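PDB 3TQE: malonyl-CoA-[acyl-carrier-protein] transacylase from Coxiella burnetii, which probably transfers the malonyl group of malonyl-CoA to holo-acyl carrier protein, releasing CoA and forming malonyl-ACP. Local coordinates for residues A24-G27 and L28-P31; I140-N143 and E144-E148. All coordinates share one frame; numbering follows the deposited sequence.

Interaction 1: residues A24-G27 and L28-P31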
loop_
_atom_site.group_PDB
_atom_site.type_symbol
_atom_site.label_atom_id
_atom_site.label_comp_id
_atom_site.label_asym_id
_atom_site.label_seq_id
_atom_site.Cartn_x
_atom_site.Cartn_y
_atom_site.Cartn_z
ATOM N N ALA A 24 -15.880 -10.830 1.624
ATOM C CA ALA A 24 -17.170 -11.381 2.002
ATOM C C ALA A 24 -17.081 -12.865 2.388
ATOM O O ALA A 24 -17.629 -13.309 3.397
ATOM C CB ALA A 24 -18.186 -11.183 0.888
ATOM N N GLU A 25 -16.338 -13.626 1.604
ATOM C CA GLU A 25 -16.193 -15.049 1.894
ATOM C C GLU A 25 -15.454 -15.277 3.193
ATOM O O GLU A 25 -15.909 -16.016 4.058
ATOM C CB GLU A 25 -15.499 -15.747 0.755
ATOM C CG GLU A 25 -15.344 -17.214 0.993
ATOM C CD GLU A 25 -14.843 -17.968 -0.219
ATOM O OE1 GLU A 25 -14.607 -17.354 -1.291
ATOM O OE2 GLU A 25 -14.729 -19.212 -0.101
ATOM N N LEU A 26 -14.308 -14.619 3.351
ATOM C CA LEU A 26 -13.557 -14.781 4.566
ATOM C C LEU A 26 -14.372 -14.333 5.762
ATOM O O LEU A 26 -14.278 -14.896 6.839
ATOM C CB LEU A 26 -12.259 -14.001 4.469
ATOM C CG LEU A 26 -11.220 -14.364 5.473
ATOM C CD1 LEU A 26 -10.697 -15.802 5.288
ATOM C CD2 LEU A 26 -10.066 -13.366 5.324
ATOM N N GLY A 27 -15.177 -13.299 5.570
ATOM C CA GLY A 27 -16.054 -12.814 6.632
ATOM C C GLY A 27 -17.122 -13.795 7.079
ATOM O O GLY A 27 -17.529 -13.791 8.238
ATOM N N LEU A 28 -17.568 -14.640 6.163
ATOM C CA LEU A 28 -18.465 -15.722 6.535
ATOM C C LEU A 28 -17.740 -16.820 7.284
ATOM O O LEU A 28 -18.258 -17.419 8.212
ATOM C CB LEU A 28 -19.106 -16.300 5.288
ATOM C CG LEU A 28 -20.077 -15.431 4.543
ATOM C CD1 LEU A 28 -20.409 -16.067 3.191
ATOM C CD2 LEU A 28 -21.323 -15.232 5.392
ATOM N N GLN A 29 -16.523 -17.096 6.862
ATOM C CA GLN A 29 -15.755 -18.203 7.385
ATOM C C GLN A 29 -15.121 -17.965 8.717
ATOM O O GLN A 29 -14.961 -18.887 9.506
ATOM C CB GLN A 29 -14.650 -18.543 6.391
ATOM C CG GLN A 29 -15.126 -19.033 5.066
ATOM C CD GLN A 29 -14.007 -19.347 4.101
ATOM O OE1 GLN A 29 -14.134 -20.272 3.256
ATOM N NE2 GLN A 29 -12.931 -18.588 4.180
ATOM N N GLN A 30 -14.669 -16.732 8.929
ATOM C CA GLN A 30 -13.836 -16.412 10.079
ATOM C C GLN A 30 -14.393 -15.235 10.864
ATOM O O GLN A 30 -14.316 -14.097 10.412
ATOM C CB GLN A 30 -12.448 -16.059 9.575
ATOM C CG GLN A 30 -11.739 -17.158 8.866
ATOM C CD GLN A 30 -11.538 -18.392 9.726
ATOM O OE1 GLN A 30 -11.460 -18.310 10.958
ATOM N NE2 GLN A 30 -11.412 -19.559 9.072
ATOM N N PRO A 31 -14.912 -15.494 12.069
ATOM C CA PRO A 31 -15.441 -14.482 12.948
ATOM C C PRO A 31 -14.478 -13.337 13.222
ATOM O O PRO A 31 -14.914 -12.226 13.440
ATOM C CB PRO A 31 -15.734 -15.256 14.224
ATOM C CG PRO A 31 -16.068 -16.613 13.734
ATOM C CD PRO A 31 -15.203 -16.847 12.577
HETATM O O HOH W 1 -16.452 -12.600 10.379
#

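Interaction 2: residues I140-N143 and E144-E148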
loop_
_atom_site.group_PDB
_atom_site.type_symbol
_atom_site.label_atom_id
_atom_site.label_comp_id
_atom_site.label_asym_id
_atom_site.label_seq_id
_atom_site.Cartn_x
_atom_site.Cartn_y
_atom_site.Cartn_z
ATOM N N ILE A 140 3.935 2.465 -18.697
ATOM C CA ILE A 140 4.449 1.110 -18.807
ATOM C C ILE A 140 5.362 1.062 -20.000
ATOM O O ILE A 140 4.978 1.498 -21.083
ATOM C CB ILE A 140 3.316 0.105 -18.950
ATOM C CG1 ILE A 140 2.417 0.184 -17.713
ATOM C CG2 ILE A 140 3.881 -1.288 -19.168
ATOM C CD1 ILE A 140 1.352 -0.869 -17.631
ATOM N N GLY A 141 6.575 0.565 -19.795
ATOM C CA GLY A 141 7.510 0.317 -20.886
ATOM C C GLY A 141 8.721 1.215 -20.993
ATOM O O GLY A 141 9.539 1.044 -21.927
ATOM N N LEU A 142 8.866 2.164 -20.073
ATOM C CA LEU A 142 10.051 3.007 -19.983
ATOM C C LEU A 142 10.697 2.794 -18.622
ATOM O O LEU A 142 10.011 2.456 -17.654
ATOM C CB LEU A 142 9.690 4.487 -20.121
ATOM C CG LEU A 142 9.085 4.937 -21.442
ATOM C CD1 LEU A 142 8.767 6.410 -21.348
ATOM C CD2 LEU A 142 10.023 4.669 -22.611
ATOM N N ASN A 143 11.991 3.045 -18.538
ATOM C CA ASN A 143 12.662 2.912 -17.250
ATOM C C ASN A 143 12.592 4.206 -16.454
ATOM O O ASN A 143 12.126 5.244 -16.951
ATOM C CB ASN A 143 14.086 2.381 -17.411
ATOM C CG ASN A 143 14.966 3.289 -18.217
ATOM O OD1 ASN A 143 15.077 4.483 -17.942
ATOM N ND2 ASN A 143 15.649 2.715 -19.194
ATOM N N GLU A 144 13.002 4.141 -15.196
ATOM C CA GLU A 144 12.853 5.271 -14.289
ATOM C C GLU A 144 13.640 6.482 -14.787
ATOM O O GLU A 144 13.161 7.600 -14.705
ATOM C CB GLU A 144 13.292 4.905 -12.862
ATOM C CG GLU A 144 12.879 5.944 -11.813
ATOM C CD GLU A 144 13.528 5.752 -10.435
ATOM O OE1 GLU A 144 13.884 4.605 -10.066
ATOM O OE2 GLU A 144 13.667 6.770 -9.713
ATOM N N ALA A 145 14.850 6.257 -15.283
ATOM C CA ALA A 145 15.684 7.339 -15.806
ATOM C C ALA A 145 14.992 8.079 -16.940
ATOM O O ALA A 145 15.024 9.314 -17.010
ATOM C CB ALA A 145 17.007 6.787 -16.286
ATOM N N GLU A 146 14.394 7.308 -17.837
ATOM C CA GLU A 146 13.706 7.873 -18.988
ATOM C C GLU A 146 12.531 8.695 -18.485
ATOM O O GLU A 146 12.287 9.813 -18.941
ATOM C CB GLU A 146 13.239 6.756 -19.910
ATOM C CG GLU A 146 14.398 6.185 -20.740
ATOM C CD GLU A 146 14.065 4.886 -21.464
ATOM O OE1 GLU A 146 13.336 4.029 -20.895
ATOM O OE2 GLU A 146 14.564 4.715 -22.606
ATOM N N ILE A 147 11.825 8.147 -17.512
ATOM C CA ILE A 147 10.655 8.827 -16.991
ATOM C C ILE A 147 11.049 10.065 -16.199
ATOM O O ILE A 147 10.368 11.081 -16.252
ATOM C CB ILE A 147 9.767 7.872 -16.170
ATOM C CG1 ILE A 147 9.153 6.828 -17.106
ATOM C CG2 ILE A 147 8.668 8.627 -15.409
ATOM C CD1 ILE A 147 8.574 5.633 -16.424
ATOM N N GLU A 148 12.124 9.993 -15.426
ATOM C CA GLU A 148 12.587 11.181 -14.721
ATOM C C GLU A 148 12.904 12.304 -15.701
ATOM O O GLU A 148 12.569 13.440 -15.442
ATOM C CB GLU A 148 13.828 10.878 -13.895
ATOM C CG GLU A 148 13.553 10.047 -12.686
ATOM C CD GLU A 148 14.834 9.647 -11.949
ATOM O OE1 GLU A 148 15.943 9.792 -12.519
ATOM O OE2 GLU A 148 14.733 9.190 -10.791
HETATM O O HOH W 2 12.976 1.317 -21.778
#

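Interaction 1: residues A24-G27 and L28-P31
The backbone of Ala24-Gly27 runs on into Leu28 and Gln29 as the short helix 24-29, and the contact takes in the whole of this helix and its C-terminal end, within the larger alpha/beta part of the acyltransferase. Successive i+4 hydrogen bonds make the turn: Leu28 N gives to Ala24 O at 3.1 Å, Gln29 N to Glu25 O at 3.1 Å, and Gln30 N to Leu26 O at 2.8 Å. A weak extra bond runs from Leu28 N to Glu25 O. Gln30 closes the series with its N-H while its own phi/psi (-128°/110°) has left the helix, turning the chain toward helix 31-44.

The side chains then lie over the carbonyls of the preceding turn. Leu28 sends CG back beside its own backbone N, which brings that carbon to 3.4 Å from Ala24 O. Gln29 does likewise, and its CG sits 3.3 Å from Glu25 O; beyond it the chain is extended and runs obliquely past the aliphatic part of Glu25. On the buried face, Leu26 reaches forward with one methyl, CD1 lying 4.0 Å from Gln30 CG. Ile77 and Cys80 of helix 63-83 cover this leucine. Gln30 bends at its second torsion (chi2 -60°) and points its amide away from the turn, where NE2 is hydrogen-bonded to Thr304 OG1. Beyond the last helical bond, a water lies 2.7 Å from Gly27 O and 2.6 Å from Gln30 O, close enough to donate to either.

Interaction 2: residues I140-N143 and E144-E148
A capping box between Asn143 and Glu146 starts helix 144-155, just after strand 134-140 in the ferredoxin-like part of the acyltransferase. Asn143 is the N-cap. Its OD1 accepts from Glu146 N at 2.9 Å, with the donor tilted somewhat out of the amide's carbonyl plane. In return Glu146 OE1 takes Asn143 N, also at 2.9 Å and almost straight (173° at the hydrogen). Thus each residue uses its side chain to satisfy the other's backbone N-H. The ordinary helical bond from Ile147 N to Asn143 O, 3.0 Å, follows directly behind the box.

Torsions make the exchange possible. Asn143 places CG between its backbone N and carbonyl carbon (chi1 62°), folding OD1 back over the first turn, whereas Glu146 stays extended beyond CG and reaches back to the N-H of the cap. As a result the carboxylate lies over the face of the Asn143 amide, the two planes only 18° apart, with Glu146 OE1 3.2 Å from Asn143 CG. Besides Asn143 N, OE1 receives a hydrogen bond from a water at 2.9 Å, which also reaches weakly to Gly141 O. A negative group at the start of a helix is probably favoured by the helix dipole as well.

Next to the box the residue before the cap packs on the fourth residue of the helix, Leu142 CB against Ile147 CG1 at 3.9 Å, a hydrophobic staple. Ile147 continues inward onto Pro162 of strand 160-167 and Thr171 and Ile173 of strand 170-174, seating the helix on the mixed sheet; Glu144 rests on Leu165, while Ile140, still bonded to Ile194, keeps the incoming strand in that same sheet.

Overall arrangement
From the N terminus the chain passes through strand 9-12 and then interaction 1, which finishes helix 24-29, packed on helix 63-83, and leads into helix 31-44. More than a hundred residues later, at the end of strand 134-140, interaction 2 takes the chain into helix 144-155. The two are in series, neither nested nor crossed, and each is local: one ends a helix, the other starts one. Interactions 1 and 2 lie on opposite sides of the chain's centre; the centres of interactions 1 and 2 are about 41 Å apart, and the nearest atoms of interactions 1 and 2 about 28 Å. Interaction 1 belongs to the helical surroundings of the parallel sheet, interaction 2 to the mixed sheet of the smaller part.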